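Local coordinates for protein leucine--tRNA ligase (Agrobacterium radiobacter, PDB 5AH5) that probably joins leucine to its tRNA at the expense of ATP, as a class I aminoacyl-tRNA synthetase, at residues B[592-600]-B[716-724]. Numbering follows the deposited sequence.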
# COMPACT_ATOMS: atom_id res chain seq x y z
N ALA B 592 -6.65 -18.94 -17.44
CA ALA B 592 -6.13 -18.16 -16.31
C ALA B 592 -4.58 -18.16 -16.12
O ALA B 592 -3.96 -17.17 -15.71
CB ALA B 592 -6.76 -18.67 -15.04
N ASP B 593 -4.00 -19.32 -16.30
CA ASP B 593 -2.53 -19.48 -15.98
C ASP B 593 -1.67 -18.56 -16.89
O ASP B 593 -0.80 -17.83 -16.42
CB ASP B 593 -2.16 -20.93 -16.21
CG ASP B 593 -2.73 -21.88 -15.17
OD1 ASP B 593 -2.85 -21.56 -13.96
OD2 ASP B 593 -3.07 -23.00 -15.57
N ALA B 594 -1.99 -18.57 -18.18
CA ALA B 594 -1.22 -17.80 -19.17
C ALA B 594 -1.37 -16.32 -18.93
O ALA B 594 -0.39 -15.59 -19.07
CB ALA B 594 -1.65 -18.18 -20.57
N VAL B 595 -2.55 -15.89 -18.45
CA VAL B 595 -2.78 -14.52 -18.16
C VAL B 595 -1.95 -14.11 -16.96
O VAL B 595 -1.28 -13.08 -16.97
CB VAL B 595 -4.29 -14.24 -17.91
CG1 VAL B 595 -4.49 -12.84 -17.43
CG2 VAL B 595 -5.04 -14.42 -19.22
N ARG B 596 -2.05 -14.90 -15.91
CA ARG B 596 -1.37 -14.57 -14.68
C ARG B 596 0.18 -14.62 -14.85
O ARG B 596 0.90 -13.73 -14.35
CB ARG B 596 -1.77 -15.54 -13.61
CG ARG B 596 -3.25 -15.43 -13.19
CD ARG B 596 -3.66 -16.61 -12.33
NE ARG B 596 -2.77 -16.76 -11.19
CZ ARG B 596 -3.05 -17.42 -10.07
NH1 ARG B 596 -4.27 -17.92 -9.83
NH2 ARG B 596 -2.13 -17.52 -9.14
N CYS B 597 0.65 -15.65 -15.55
CA CYS B 597 2.15 -15.80 -15.80
C CYS B 597 2.72 -14.71 -16.70
O CYS B 597 3.83 -14.24 -16.44
CB CYS B 597 2.45 -17.16 -16.39
SG CYS B 597 2.33 -18.48 -15.14
N TYR B 598 1.97 -14.24 -17.71
CA TYR B 598 2.39 -13.05 -18.49
C TYR B 598 2.55 -11.86 -17.61
O TYR B 598 3.57 -11.19 -17.70
CB TYR B 598 1.45 -12.77 -19.66
CG TYR B 598 1.59 -11.43 -20.40
CD1 TYR B 598 2.73 -11.10 -21.17
CD2 TYR B 598 0.57 -10.47 -20.32
CE1 TYR B 598 2.83 -9.87 -21.85
CE2 TYR B 598 0.68 -9.25 -21.01
CZ TYR B 598 1.82 -8.96 -21.77
OH TYR B 598 1.88 -7.76 -22.45
N LEU B 599 1.58 -11.55 -16.76
CA LEU B 599 1.74 -10.39 -15.87
C LEU B 599 2.89 -10.52 -14.91
O LEU B 599 3.46 -9.51 -14.47
CB LEU B 599 0.47 -10.10 -15.04
CG LEU B 599 -0.70 -9.60 -15.93
CD1 LEU B 599 -2.04 -9.81 -15.19
CD2 LEU B 599 -0.51 -8.15 -16.31
N LEU B 600 3.15 -11.73 -14.46
CA LEU B 600 4.19 -11.90 -13.46
C LEU B 600 5.60 -11.95 -14.14
O LEU B 600 6.56 -11.51 -13.57
CB LEU B 600 3.94 -13.17 -12.62
CG LEU B 600 2.75 -13.13 -11.61
CD1 LEU B 600 2.84 -14.34 -10.71
CD2 LEU B 600 2.80 -11.90 -10.77
N ALA B 716 3.44 -24.55 -9.89
CA ALA B 716 2.07 -24.51 -9.34
C ALA B 716 1.58 -23.20 -8.81
O ALA B 716 0.43 -22.92 -9.04
CB ALA B 716 1.86 -25.58 -8.28
N PRO B 717 2.40 -22.44 -8.06
CA PRO B 717 1.98 -21.17 -7.59
C PRO B 717 1.70 -20.15 -8.69
O PRO B 717 0.83 -19.25 -8.48
CB PRO B 717 3.14 -20.71 -6.71
CG PRO B 717 3.84 -21.93 -6.26
CD PRO B 717 3.65 -22.89 -7.40
N PHE B 718 2.39 -20.30 -9.83
CA PHE B 718 2.33 -19.40 -10.98
C PHE B 718 1.28 -19.80 -11.94
O PHE B 718 0.58 -18.93 -12.49
CB PHE B 718 3.74 -19.34 -11.75
CG PHE B 718 4.86 -19.00 -10.85
CD1 PHE B 718 5.14 -17.71 -10.57
CD2 PHE B 718 5.60 -20.01 -10.25
CE1 PHE B 718 6.15 -17.38 -9.72
CE2 PHE B 718 6.61 -19.70 -9.37
CZ PHE B 718 6.89 -18.39 -9.11
N ALA B 719 1.22 -21.09 -12.22
CA ALA B 719 0.30 -21.66 -13.20
C ALA B 719 -0.40 -22.86 -12.56
O ALA B 719 -0.24 -24.02 -12.97
CB ALA B 719 0.98 -22.05 -14.49
N PRO B 720 -1.25 -22.58 -11.57
CA PRO B 720 -1.83 -23.63 -10.71
C PRO B 720 -2.73 -24.64 -11.34
O PRO B 720 -2.75 -25.80 -10.91
CB PRO B 720 -2.59 -22.82 -9.61
CG PRO B 720 -2.91 -21.55 -10.26
CD PRO B 720 -1.62 -21.26 -11.06
N HIS B 721 -3.45 -24.25 -12.37
CA HIS B 721 -4.43 -25.14 -13.02
C HIS B 721 -3.77 -26.19 -13.91
O HIS B 721 -4.06 -27.40 -13.84
CB HIS B 721 -5.44 -24.33 -13.90
CG HIS B 721 -6.12 -23.19 -13.18
ND1 HIS B 721 -5.55 -21.94 -13.05
CD2 HIS B 721 -7.33 -23.12 -12.57
CE1 HIS B 721 -6.38 -21.15 -12.40
NE2 HIS B 721 -7.45 -21.86 -12.06
N ILE B 722 -2.93 -25.69 -14.81
CA ILE B 722 -2.12 -26.56 -15.67
C ILE B 722 -1.26 -27.49 -14.83
O ILE B 722 -1.02 -28.62 -15.17
CB ILE B 722 -1.21 -25.70 -16.59
CG1 ILE B 722 -1.94 -25.45 -17.91
CG2 ILE B 722 0.14 -26.35 -16.86
CD1 ILE B 722 -1.55 -24.16 -18.63
N SER B 723 -0.78 -27.00 -13.73
CA SER B 723 0.04 -27.83 -12.84
C SER B 723 -0.71 -29.01 -12.26
O SER B 723 -0.14 -30.11 -12.18
CB SER B 723 0.64 -26.99 -11.75
OG SER B 723 1.57 -26.10 -12.34
N GLU B 724 -1.97 -28.79 -11.84
CA GLU B 724 -2.80 -29.87 -11.36
C GLU B 724 -3.05 -30.81 -12.49
O GLU B 724 -3.03 -32.01 -12.28
CB GLU B 724 -4.17 -29.39 -10.79
CG GLU B 724 -4.10 -28.56 -9.53
CD GLU B 724 -3.56 -29.27 -8.29
OE1 GLU B 724 -3.36 -30.48 -8.38
OE2 GLU B 724 -3.24 -28.59 -7.25
O HOH W 1 0.06 -16.43 -10.50
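At the start of helix 720-729, in the anticodon-binding family region, D593 of helix 592-601, in the catalytic family region, brings its carboxylate to the first turn, whose N-cap position is A719. D593 OD1 accepts from H721 N (3.2 Å) through its syn lone pair, and from H721 ND1 (2.9 Å), which meets it 50° above the carboxylate plane. That second bond is nearly straight (168°) and lies in the imidazole plane. D593 OD2 takes the I722 N-H at 2.8 Å. CG beside its own backbone N (chi1 -71°) carries the D593 carboxylate to these donors. D593 CB rests 3.8 Å from CB of A719. Within that turn, A719 O accepts from both S723 N and S723 OG.

R596 is held chiefly by a salt bridge to D58 of helix 48-66; P720 covers one face of its guanidinium, and a water oxygen in the guanidinium plane accepts from R596 NH2 (2.8 Å) and donates to F718 O. C597 SG packs on F718 CB at 3.8 Å, while L600 CD1 reaches F718 CD1 at the ring edge (4.1 Å). The ND1 bond, with Q13 at NE2, should restrict the H721 ring's rotation. Two backbone N-H groups and the imidazole N-H satisfy the buried carboxylate, probably stabilising it as an anion, and join the two helices.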